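PDB 4K7C: aminopeptidase C from Lactobacillus rhamnosus, which is a cysteine peptidase of the papain-related C1-like family that probably removes amino acids one at a time from the N termini of peptides. Local coordinates for residues C70-A75 with Y98-D103; L76-H81 with V253-D258; Q136-Q141 with E171-L176; S146-K151 with L282-G287. One frame throughout, in Å; residues are numbered along the deposited sequence. Where two conformers were deposited one is given.

Contact 1 closes the first and shortest loop, folding helix 96-117 back against the start of helix 70-87. A little further along helix 70-87, residues 76-81 open contact 2, which closes only at the 253-258 loop leading into strand 260-264; it therefore crosses contact 1. Contact 3 lies wholly within that span, joining the loop before helix 142-152 to helix 170-192. Contact 4 starts from helix 142-152 and ends in the 282-287 loop beyond strand 275-279, crossing both contact 2 and contact 3. Contact 1 touches contact 3 through W71 and D138 and contact 4 through D103 and N284, whereas contact 2 abuts contact 4 through M79, I149 and L257.

Contact 1 of 4, residues C70-A75 with Y98-D103; sequences CWMFAA and YTFFWD
D103 OD2 is approached by three groups: CZ2 of W71 at 3.4 Å, the CE methyl of M72, and the ammonium group of K107, which makes a salt bridge from the next turn of the helix. The second oxygen, D103 OD1, lies 3.4 Å from W71 CH2 and accepts a hydrogen bond from N284. The carboxylate thus meets the outer edge of the indole close to the ring plane, the two flat groups being turned 68° apart. With CG anti to the backbone N (chi1 -176°), the acid reaches across to segment 70-75. M72, a selenomethionine in this derivative, fills the space alongside: its CG rests over the rim of the W71 ring, and its CE ends 3.9 Å from F100 CD1, at the phenyl edge. M72 SE forms an oblique Met-aromatic contact with F100 and passes 3.4 Å from T99 OG1, which is already bonded to Q96 O. The axes of segments 70-75 and 98-103 approach to 10.5 Å, their directions 135° apart. Helix 70-87 probably corresponds to the central helix of papain-like peptidases. Polarised C-H groups of the indole edge, together with K107 and N284, would be expected to compensate for burying the D103 charge.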
# COMPACT_ATOMS: atom_id res chain seq x y z
N CYS A 70 27.52 -6.82 -8.53
CA CYS A 70 27.18 -7.01 -9.96
C CYS A 70 28.20 -7.92 -10.66
O CYS A 70 27.81 -8.89 -11.28
CB CYS A 70 27.06 -5.66 -10.65
SG CYS A 70 28.65 -4.88 -10.62
N TRP A 71 29.49 -7.68 -10.41
CA TRP A 71 30.60 -8.42 -11.07
C TRP A 71 30.48 -9.93 -10.85
O TRP A 71 30.67 -10.69 -11.77
CB TRP A 71 31.94 -7.92 -10.58
CG TRP A 71 32.22 -8.09 -9.09
CD1 TRP A 71 31.54 -7.54 -8.02
CD2 TRP A 71 33.31 -8.82 -8.52
NE1 TRP A 71 32.10 -7.92 -6.85
CE2 TRP A 71 33.23 -8.67 -7.12
CE3 TRP A 71 34.34 -9.59 -9.05
CZ2 TRP A 71 34.15 -9.24 -6.26
CZ3 TRP A 71 35.28 -10.14 -8.18
CH2 TRP A 71 35.18 -9.96 -6.83
N MSE A 72 30.08 -10.32 -9.64
CA MSE A 72 29.86 -11.73 -9.28
C MSE A 72 28.63 -12.32 -9.92
O MSE A 72 28.64 -13.39 -10.48
CB MSE A 72 29.70 -11.92 -7.77
CG MSE A 72 30.73 -11.34 -6.92
SE MSE A 72 30.20 -11.72 -5.06
CE MSE A 72 31.82 -10.80 -4.56
N PHE A 73 27.53 -11.58 -9.85
CA PHE A 73 26.27 -11.98 -10.47
C PHE A 73 26.48 -12.18 -11.95
O PHE A 73 26.04 -13.21 -12.52
CB PHE A 73 25.12 -10.97 -10.19
CG PHE A 73 24.45 -11.22 -8.86
CD1 PHE A 73 23.18 -11.78 -8.80
CD2 PHE A 73 25.07 -10.93 -7.71
CE1 PHE A 73 22.56 -12.04 -7.60
CE2 PHE A 73 24.49 -11.18 -6.47
CZ PHE A 73 23.24 -11.79 -6.43
N ALA A 74 27.18 -11.23 -12.58
CA ALA A 74 27.41 -11.32 -14.01
C ALA A 74 28.32 -12.50 -14.39
O ALA A 74 28.02 -13.27 -15.31
CB ALA A 74 27.96 -10.03 -14.54
N ALA A 75 29.36 -12.69 -13.66
CA ALA A 75 30.25 -13.85 -13.95
C ALA A 75 29.47 -15.12 -13.74
O ALA A 75 29.51 -16.04 -14.59
CB ALA A 75 31.47 -13.84 -13.09
N TYR A 98 28.27 -17.35 -1.74
CA TYR A 98 29.50 -18.16 -1.67
C TYR A 98 30.70 -17.33 -2.11
O TYR A 98 31.67 -17.23 -1.36
CB TYR A 98 29.36 -19.50 -2.44
CG TYR A 98 30.52 -20.45 -2.22
CD1 TYR A 98 30.63 -21.25 -1.07
CD2 TYR A 98 31.53 -20.51 -3.14
CE1 TYR A 98 31.71 -22.11 -0.89
CE2 TYR A 98 32.65 -21.33 -2.93
CZ TYR A 98 32.69 -22.15 -1.84
OH TYR A 98 33.80 -23.03 -1.67
N THR A 99 30.60 -16.68 -3.28
CA THR A 99 31.69 -15.85 -3.78
C THR A 99 31.84 -14.63 -2.94
O THR A 99 32.95 -14.16 -2.71
CB THR A 99 31.48 -15.44 -5.26
OG1 THR A 99 30.09 -15.09 -5.48
CG2 THR A 99 31.83 -16.56 -6.18
N PHE A 100 30.74 -14.17 -2.31
CA PHE A 100 30.78 -12.93 -1.52
C PHE A 100 31.56 -13.19 -0.24
O PHE A 100 32.41 -12.37 0.25
CB PHE A 100 29.36 -12.50 -1.16
CG PHE A 100 29.22 -11.05 -0.68
CD1 PHE A 100 29.83 -9.99 -1.32
CD2 PHE A 100 28.34 -10.76 0.37
CE1 PHE A 100 29.61 -8.70 -0.92
CE2 PHE A 100 28.09 -9.44 0.79
CZ PHE A 100 28.73 -8.41 0.12
N PHE A 101 31.30 -14.33 0.36
CA PHE A 101 32.05 -14.70 1.57
C PHE A 101 33.60 -14.68 1.36
O PHE A 101 34.30 -14.02 2.09
CB PHE A 101 31.53 -16.08 2.11
CG PHE A 101 32.21 -16.52 3.42
CD1 PHE A 101 31.58 -16.44 4.65
CD2 PHE A 101 33.51 -16.97 3.39
CE1 PHE A 101 32.24 -16.86 5.81
CE2 PHE A 101 34.18 -17.34 4.54
CZ PHE A 101 33.57 -17.23 5.75
N TRP A 102 34.07 -15.45 0.37
CA TRP A 102 35.48 -15.64 0.10
C TRP A 102 36.12 -14.36 -0.42
O TRP A 102 37.23 -14.02 -0.03
CB TRP A 102 35.66 -16.78 -0.86
CG TRP A 102 35.30 -18.09 -0.23
CD1 TRP A 102 34.37 -19.00 -0.67
CD2 TRP A 102 35.87 -18.66 0.95
NE1 TRP A 102 34.35 -20.09 0.17
CE2 TRP A 102 35.26 -19.90 1.16
CE3 TRP A 102 36.85 -18.24 1.83
CZ2 TRP A 102 35.61 -20.77 2.26
CZ3 TRP A 102 37.18 -19.06 2.94
CH2 TRP A 102 36.56 -20.29 3.15
N ASP A 103 35.35 -13.58 -1.17
CA ASP A 103 35.82 -12.30 -1.61
C ASP A 103 36.15 -11.36 -0.42
O ASP A 103 37.27 -10.76 -0.27
CB ASP A 103 34.83 -11.63 -2.56
CG ASP A 103 35.35 -10.33 -3.11
OD1 ASP A 103 36.45 -10.36 -3.73
OD2 ASP A 103 34.64 -9.25 -2.93

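Contact 2 of 4, residues L76-H81 with V253-D258; sequences LNTMRH and VGWNLD
M79, a selenomethionine here, packs tightly onto W255: its CG stands over one face of the six-membered ring, 3.9 Å from the centroid and 29° off the normal, a CH-pi contact with CZ3 and CH2 as the nearest ring atoms. The extended chain beyond CG carries SE obliquely past the same ring, a Met-aromatic contact, and leaves CE 3.9 Å from W255 CZ3. At the ring's edge, close to its plane, T78 OG1 comes within 3.5 Å of W255 CH2; this hydroxyl bonds A75 O one turn back in the helix, so the indole meets it by packing alone. V253 CG1 touches M79 CG at 4.1 Å and also lies over the rim of the indole.

In papain-like terms the contact joins the probable central helix, 70-87, to the link between helix 245-253 and strand 260-264, where the chain passes into the beta-rich part of the fold. Without the indole, as with an alanine at W255, M79 is likely to face a gap and T78 to lose its aromatic neighbour. Packing is looser at L257, whose CD2 is 4.4 Å from M79 CE while its other methyl lies against helix 142-152. The indole itself is partly exposed, and a glycerol, probably from the crystallisation liquor, lies about 3 Å from its side chain (nearest atoms). Farther toward solvent the loop holds itself: N256 OD1 accepts D258 N at 3.0 Å in an Asx turn, the donor standing above the carbonyl plane, and D258 makes a salt bridge with R289.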
# COMPACT_ATOMS: atom_id res chain seq x y z
N LEU A 76 28.81 -15.26 -12.57
CA LEU A 76 28.06 -16.46 -12.31
C LEU A 76 26.91 -16.68 -13.33
O LEU A 76 26.51 -17.80 -13.61
CB LEU A 76 27.53 -16.48 -10.86
CG LEU A 76 28.64 -16.54 -9.77
CD1 LEU A 76 28.10 -16.30 -8.35
CD2 LEU A 76 29.40 -17.85 -9.81
N ASN A 77 26.41 -15.59 -13.90
CA ASN A 77 25.43 -15.70 -14.95
C ASN A 77 26.00 -16.43 -16.16
O ASN A 77 25.38 -17.34 -16.69
CB ASN A 77 24.90 -14.32 -15.41
CG ASN A 77 23.84 -13.74 -14.47
OD1 ASN A 77 23.18 -14.47 -13.71
ND2 ASN A 77 23.64 -12.38 -14.55
N THR A 78 27.19 -16.07 -16.55
CA THR A 78 27.86 -16.70 -17.73
C THR A 78 28.00 -18.21 -17.47
O THR A 78 27.65 -19.01 -18.33
CB THR A 78 29.20 -16.10 -18.15
OG1 THR A 78 30.23 -16.20 -17.17
CG2 THR A 78 28.99 -14.57 -18.56
N MSE A 79 28.36 -18.56 -16.25
CA MSE A 79 28.60 -20.01 -15.89
C MSE A 79 27.30 -20.75 -15.81
O MSE A 79 27.15 -21.82 -16.38
CB MSE A 79 29.30 -19.96 -14.53
CG MSE A 79 30.70 -19.51 -14.66
SE MSE A 79 31.56 -19.40 -12.91
CE MSE A 79 33.04 -18.43 -13.64
N ARG A 80 26.29 -20.16 -15.17
CA ARG A 80 25.01 -20.85 -14.96
C ARG A 80 24.23 -21.01 -16.25
O ARG A 80 23.44 -21.95 -16.35
CB ARG A 80 24.12 -20.16 -13.92
CG ARG A 80 23.33 -18.96 -14.46
CD ARG A 80 22.90 -18.12 -13.26
NE ARG A 80 22.14 -16.93 -13.64
CZ ARG A 80 20.82 -16.86 -13.72
NH1 ARG A 80 20.07 -17.89 -13.35
NH2 ARG A 80 20.26 -15.70 -14.07
N HIS A 81 24.43 -20.12 -17.22
CA HIS A 81 23.74 -20.37 -18.53
C HIS A 81 24.35 -21.64 -19.23
O HIS A 81 23.64 -22.40 -19.88
CB HIS A 81 23.71 -19.14 -19.43
CG HIS A 81 23.06 -17.94 -18.81
ND1 HIS A 81 21.90 -18.02 -18.05
CD2 HIS A 81 23.40 -16.63 -18.83
CE1 HIS A 81 21.57 -16.80 -17.63
NE2 HIS A 81 22.49 -15.95 -18.06
N VAL A 253 30.54 -26.95 -14.53
CA VAL A 253 30.98 -25.85 -15.35
C VAL A 253 32.13 -26.30 -16.24
O VAL A 253 32.04 -26.20 -17.47
CB VAL A 253 31.37 -24.61 -14.49
CG1 VAL A 253 31.69 -23.40 -15.39
CG2 VAL A 253 30.18 -24.16 -13.64
N GLY A 254 33.24 -26.72 -15.66
CA GLY A 254 34.26 -27.39 -16.46
C GLY A 254 35.19 -26.49 -17.27
O GLY A 254 35.95 -26.99 -18.12
N TRP A 255 35.20 -25.17 -16.98
CA TRP A 255 36.08 -24.24 -17.66
C TRP A 255 37.50 -24.27 -17.14
O TRP A 255 37.74 -24.67 -16.03
CB TRP A 255 35.54 -22.81 -17.48
CG TRP A 255 34.22 -22.58 -17.99
CD1 TRP A 255 33.43 -23.43 -18.64
CD2 TRP A 255 33.48 -21.33 -17.90
NE1 TRP A 255 32.24 -22.82 -18.98
CE2 TRP A 255 32.26 -21.53 -18.52
CE3 TRP A 255 33.77 -20.09 -17.36
CZ2 TRP A 255 31.27 -20.52 -18.61
CZ3 TRP A 255 32.80 -19.07 -17.45
CH2 TRP A 255 31.58 -19.31 -18.09
N ASN A 256 38.42 -23.93 -18.05
CA ASN A 256 39.77 -23.58 -17.71
C ASN A 256 39.77 -22.08 -17.74
O ASN A 256 39.68 -21.47 -18.84
CB ASN A 256 40.76 -24.19 -18.68
CG ASN A 256 42.16 -23.76 -18.39
OD1 ASN A 256 42.44 -23.01 -17.45
ND2 ASN A 256 43.07 -24.23 -19.20
N LEU A 257 39.93 -21.54 -16.54
CA LEU A 257 39.82 -20.12 -16.29
C LEU A 257 40.96 -19.36 -16.94
O LEU A 257 40.82 -18.16 -17.25
CB LEU A 257 39.64 -19.81 -14.82
CG LEU A 257 38.25 -20.25 -14.31
CD1 LEU A 257 38.22 -20.16 -12.80
CD2 LEU A 257 37.06 -19.54 -14.93
N ASP A 258 42.03 -20.06 -17.29
CA ASP A 258 43.01 -19.45 -18.15
C ASP A 258 42.60 -19.05 -19.55
O ASP A 258 43.39 -18.33 -20.21
CB ASP A 258 44.26 -20.40 -18.32
CG ASP A 258 45.25 -20.25 -17.23
OD1 ASP A 258 45.51 -19.12 -16.76
OD2 ASP A 258 45.83 -21.31 -16.84

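Contact 3 of 4, residues Q136-Q141 with E171-L176; sequences QQDGGQ and ELNGLL
Residues Q136 and Q137 run nearly fully extended past helix 170-192, the chains coming nearest at Q137 and N173, whose CA atoms are 6.8 Å apart. The N173 amide bridges two side chains of this loop. Its OD1 accepts Q136 NE2 at 2.9 Å, with an N-H...O angle of 163° and the donor tilted from the carbonyl plane; its ND2 donates to D138 OD1, also at 2.9 Å, meeting that oxygen from above the carboxylate plane. Q136 reaches the amide by a bend at chi2 (86°), which lays its CD 3.8 Å from L176 CD2.

D138, G139 and G140 form a DGG sequence that probably corresponds to the glycine-containing substrate-binding loop of papain-like peptidases, and G140 pairs by backbone hydrogen bonds with A446, consistent with the C-terminal arm in the cleft of bleomycin hydrolase relatives. Replacing N173 by a leucine is likely to cost D138 OD1 its donor from helix 170-192 and to leave the Q136 amide, still bonded to N177, less firmly fixed. N173 OD1 also lies 3.3 Å from both D138 OD1 and Q136 OE1, acceptor against acceptor; K104 NZ binds those last two oxygens, and its charge is likely to ease their crowding. The second carboxylate oxygen, D138 OD2, is held by S169 OG and G68 N, while N177 OD1 shares Q136 NE2.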
# COMPACT_ATOMS: atom_id res chain seq x y z
N GLN A 136 37.88 -2.35 2.01
CA GLN A 136 37.34 -3.26 1.05
C GLN A 136 36.01 -2.73 0.55
O GLN A 136 35.51 -1.75 1.10
CB GLN A 136 37.21 -4.64 1.64
CG GLN A 136 36.38 -4.66 2.92
CD GLN A 136 34.88 -4.78 2.65
OE1 GLN A 136 34.41 -5.62 1.85
NE2 GLN A 136 34.13 -3.95 3.28
N GLN A 137 35.45 -3.37 -0.44
CA GLN A 137 34.12 -3.04 -0.91
C GLN A 137 33.52 -4.24 -1.59
O GLN A 137 34.18 -5.25 -1.81
CB GLN A 137 34.20 -1.84 -1.86
CG GLN A 137 35.07 -2.05 -3.10
CD GLN A 137 35.20 -0.80 -3.97
OE1 GLN A 137 34.24 -0.38 -4.55
NE2 GLN A 137 36.40 -0.23 -4.06
N ASP A 138 32.26 -4.13 -1.96
CA ASP A 138 31.55 -5.22 -2.67
C ASP A 138 32.04 -5.51 -4.05
O ASP A 138 32.00 -6.66 -4.45
CB ASP A 138 30.03 -5.00 -2.74
CG ASP A 138 29.31 -5.14 -1.39
OD1 ASP A 138 29.90 -5.39 -0.30
OD2 ASP A 138 28.06 -4.91 -1.36
N GLY A 139 32.45 -4.48 -4.82
CA GLY A 139 32.79 -4.66 -6.19
C GLY A 139 34.09 -5.38 -6.52
O GLY A 139 35.01 -5.50 -5.68
N GLY A 140 34.22 -5.65 -7.81
CA GLY A 140 35.42 -6.28 -8.31
C GLY A 140 35.56 -6.28 -9.82
O GLY A 140 34.93 -5.48 -10.55
N GLN A 141 36.47 -7.12 -10.30
CA GLN A 141 36.71 -7.29 -11.71
C GLN A 141 36.81 -8.80 -12.02
O GLN A 141 36.98 -9.62 -11.09
CB GLN A 141 38.01 -6.51 -12.10
CG GLN A 141 38.04 -5.07 -11.63
CD GLN A 141 39.02 -4.18 -12.38
OE1 GLN A 141 39.59 -4.56 -13.40
NE2 GLN A 141 39.19 -2.97 -11.90
N GLU A 171 25.65 -2.62 6.42
CA GLU A 171 26.10 -2.75 7.83
C GLU A 171 27.39 -3.63 7.94
O GLU A 171 28.34 -3.32 8.69
CB GLU A 171 24.99 -3.30 8.72
CG GLU A 171 23.65 -2.51 8.89
CD GLU A 171 22.28 -3.40 9.16
OE1 GLU A 171 22.19 -4.36 10.05
OE2 GLU A 171 21.20 -3.11 8.46
N LEU A 172 27.44 -4.68 7.14
CA LEU A 172 28.63 -5.53 7.09
C LEU A 172 29.82 -4.70 6.57
O LEU A 172 30.88 -4.77 7.15
CB LEU A 172 28.38 -6.80 6.25
CG LEU A 172 29.62 -7.63 5.83
CD1 LEU A 172 30.31 -8.10 7.10
CD2 LEU A 172 29.23 -8.73 4.90
N ASN A 173 29.67 -3.96 5.48
CA ASN A 173 30.81 -3.16 5.00
C ASN A 173 31.22 -2.13 6.05
O ASN A 173 32.43 -1.93 6.27
CB ASN A 173 30.53 -2.46 3.68
CG ASN A 173 30.51 -3.44 2.55
OD1 ASN A 173 31.41 -4.27 2.44
ND2 ASN A 173 29.47 -3.42 1.76
N GLY A 174 30.24 -1.50 6.72
CA GLY A 174 30.58 -0.51 7.76
C GLY A 174 31.41 -1.10 8.88
O GLY A 174 32.44 -0.56 9.31
N LEU A 175 31.00 -2.26 9.39
CA LEU A 175 31.69 -2.89 10.53
C LEU A 175 33.00 -3.52 10.09
O LEU A 175 34.01 -3.33 10.78
CB LEU A 175 30.81 -4.00 11.18
CG LEU A 175 31.42 -4.72 12.40
CD1 LEU A 175 31.67 -3.70 13.51
CD2 LEU A 175 30.47 -5.88 12.81
N LEU A 176 33.04 -4.06 8.88
CA LEU A 176 34.28 -4.71 8.47
C LEU A 176 35.35 -3.61 8.19
O LEU A 176 36.52 -3.77 8.54
CB LEU A 176 34.07 -5.64 7.29
CG LEU A 176 35.31 -6.37 6.75
CD1 LEU A 176 35.89 -7.20 7.88
CD2 LEU A 176 34.84 -7.21 5.60

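Contact 4 of 4, residues S146-K151 with L282-G287; sequences SALIEK and LGNVVG
V285 points toward helix 142-152 with its CB 4.1 Å from A147 CB, and its two methyls diverge from there. CG2 sits between two helix residues, 3.8 Å from L148 CD2 and 3.9 Å from A147 CB. CG1, anti to the backbone N (chi1 178°), takes the other direction and meets K151 CD at 4.0 Å. With all its torsions near 180°, the lysine chain crosses the valine obliquely at CD and carries NZ beyond it. There NZ donates to a water at 2.9 Å, and that water passes a hydrogen bond on to V286 O; E106 and the backbone O of I5 of the second subunit also bind NZ. L148 also reaches N284: its CD1 lies 3.5 Å from ND2, an amide nitrogen already bonded to M144 O as well as to D103. N284 OD1 also makes a weak bond to V285 N. The contact thus ties the loop between strands 275-279 and 293-295 to helix 142-152. Its centre is apolar, and the polar groups lie at its two ends, so direct contact between helix and loop is by van der Waals packing, largely of aliphatic groups, with a water-mediated link and a subunit contact added at K151.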
# COMPACT_ATOMS: atom_id res chain seq x y z
N SER A 146 37.54 -14.93 -11.04
CA SER A 146 38.29 -16.14 -11.37
C SER A 146 39.18 -16.63 -10.27
O SER A 146 39.18 -17.84 -9.97
CB SER A 146 39.10 -15.98 -12.66
OG SER A 146 38.19 -15.99 -13.66
N ALA A 147 39.94 -15.73 -9.67
CA ALA A 147 40.82 -16.08 -8.60
C ALA A 147 40.06 -16.81 -7.50
O ALA A 147 40.55 -17.80 -6.92
CB ALA A 147 41.51 -14.87 -8.00
N LEU A 148 38.85 -16.31 -7.18
CA LEU A 148 38.03 -16.93 -6.17
C LEU A 148 37.57 -18.30 -6.55
O LEU A 148 37.65 -19.19 -5.73
CB LEU A 148 36.80 -16.05 -5.81
CG LEU A 148 37.18 -14.72 -5.14
CD1 LEU A 148 35.99 -13.78 -5.19
CD2 LEU A 148 37.62 -14.94 -3.71
N ILE A 149 37.18 -18.48 -7.81
CA ILE A 149 36.66 -19.75 -8.26
C ILE A 149 37.78 -20.79 -8.33
O ILE A 149 37.56 -21.96 -8.01
CB ILE A 149 35.89 -19.52 -9.53
CG1 ILE A 149 34.55 -18.86 -9.09
CG2 ILE A 149 35.56 -20.81 -10.28
CD1 ILE A 149 33.71 -18.65 -10.25
N GLU A 150 38.97 -20.35 -8.77
CA GLU A 150 40.14 -21.22 -8.81
C GLU A 150 40.43 -21.75 -7.42
O GLU A 150 40.74 -22.91 -7.27
CB GLU A 150 41.34 -20.49 -9.39
CG GLU A 150 41.12 -20.33 -10.88
CD GLU A 150 42.19 -19.54 -11.56
OE1 GLU A 150 42.55 -19.96 -12.67
OE2 GLU A 150 42.63 -18.50 -11.01
N LYS A 151 40.33 -20.92 -6.41
CA LYS A 151 40.76 -21.33 -5.08
C LYS A 151 39.64 -22.09 -4.31
O LYS A 151 39.94 -23.01 -3.48
CB LYS A 151 41.25 -20.14 -4.30
CG LYS A 151 41.71 -20.47 -2.90
CD LYS A 151 42.42 -19.28 -2.28
CE LYS A 151 43.11 -19.70 -1.04
NZ LYS A 151 43.89 -18.57 -0.53
N LEU A 282 45.70 -3.46 -6.65
CA LEU A 282 44.27 -3.87 -6.87
C LEU A 282 44.14 -5.43 -6.87
O LEU A 282 44.88 -6.12 -7.58
CB LEU A 282 43.72 -3.37 -8.21
CG LEU A 282 42.48 -4.02 -8.83
CD1 LEU A 282 41.22 -3.63 -8.13
CD2 LEU A 282 42.26 -3.75 -10.35
N GLY A 283 43.18 -5.97 -6.13
CA GLY A 283 43.15 -7.44 -5.95
C GLY A 283 42.28 -7.92 -4.83
O GLY A 283 41.67 -7.14 -4.12
N ASN A 284 42.14 -9.25 -4.71
CA ASN A 284 41.54 -9.83 -3.53
C ASN A 284 42.34 -11.01 -3.00
O ASN A 284 42.46 -11.16 -1.80
CB ASN A 284 40.10 -10.32 -3.76
CG ASN A 284 39.89 -11.12 -5.05
OD1 ASN A 284 40.80 -11.35 -5.88
ND2 ASN A 284 38.66 -11.48 -5.28
N VAL A 285 42.79 -11.89 -3.88
CA VAL A 285 43.32 -13.19 -3.37
C VAL A 285 44.87 -13.12 -3.43
O VAL A 285 45.43 -13.18 -4.49
CB VAL A 285 42.92 -14.40 -4.16
CG1 VAL A 285 43.57 -15.68 -3.58
CG2 VAL A 285 41.37 -14.53 -4.15
N VAL A 286 45.48 -12.91 -2.28
CA VAL A 286 46.95 -12.93 -2.21
C VAL A 286 47.37 -14.31 -2.65
O VAL A 286 46.90 -15.36 -2.12
CB VAL A 286 47.54 -12.52 -0.84
CG1 VAL A 286 49.08 -12.74 -0.76
CG2 VAL A 286 47.19 -11.08 -0.49
N GLY A 287 48.32 -14.31 -3.60
CA GLY A 287 48.82 -15.53 -4.12
C GLY A 287 48.08 -16.04 -5.33
O GLY A 287 48.52 -16.98 -5.97
O HOH W 1 46.02 -17.99 -2.45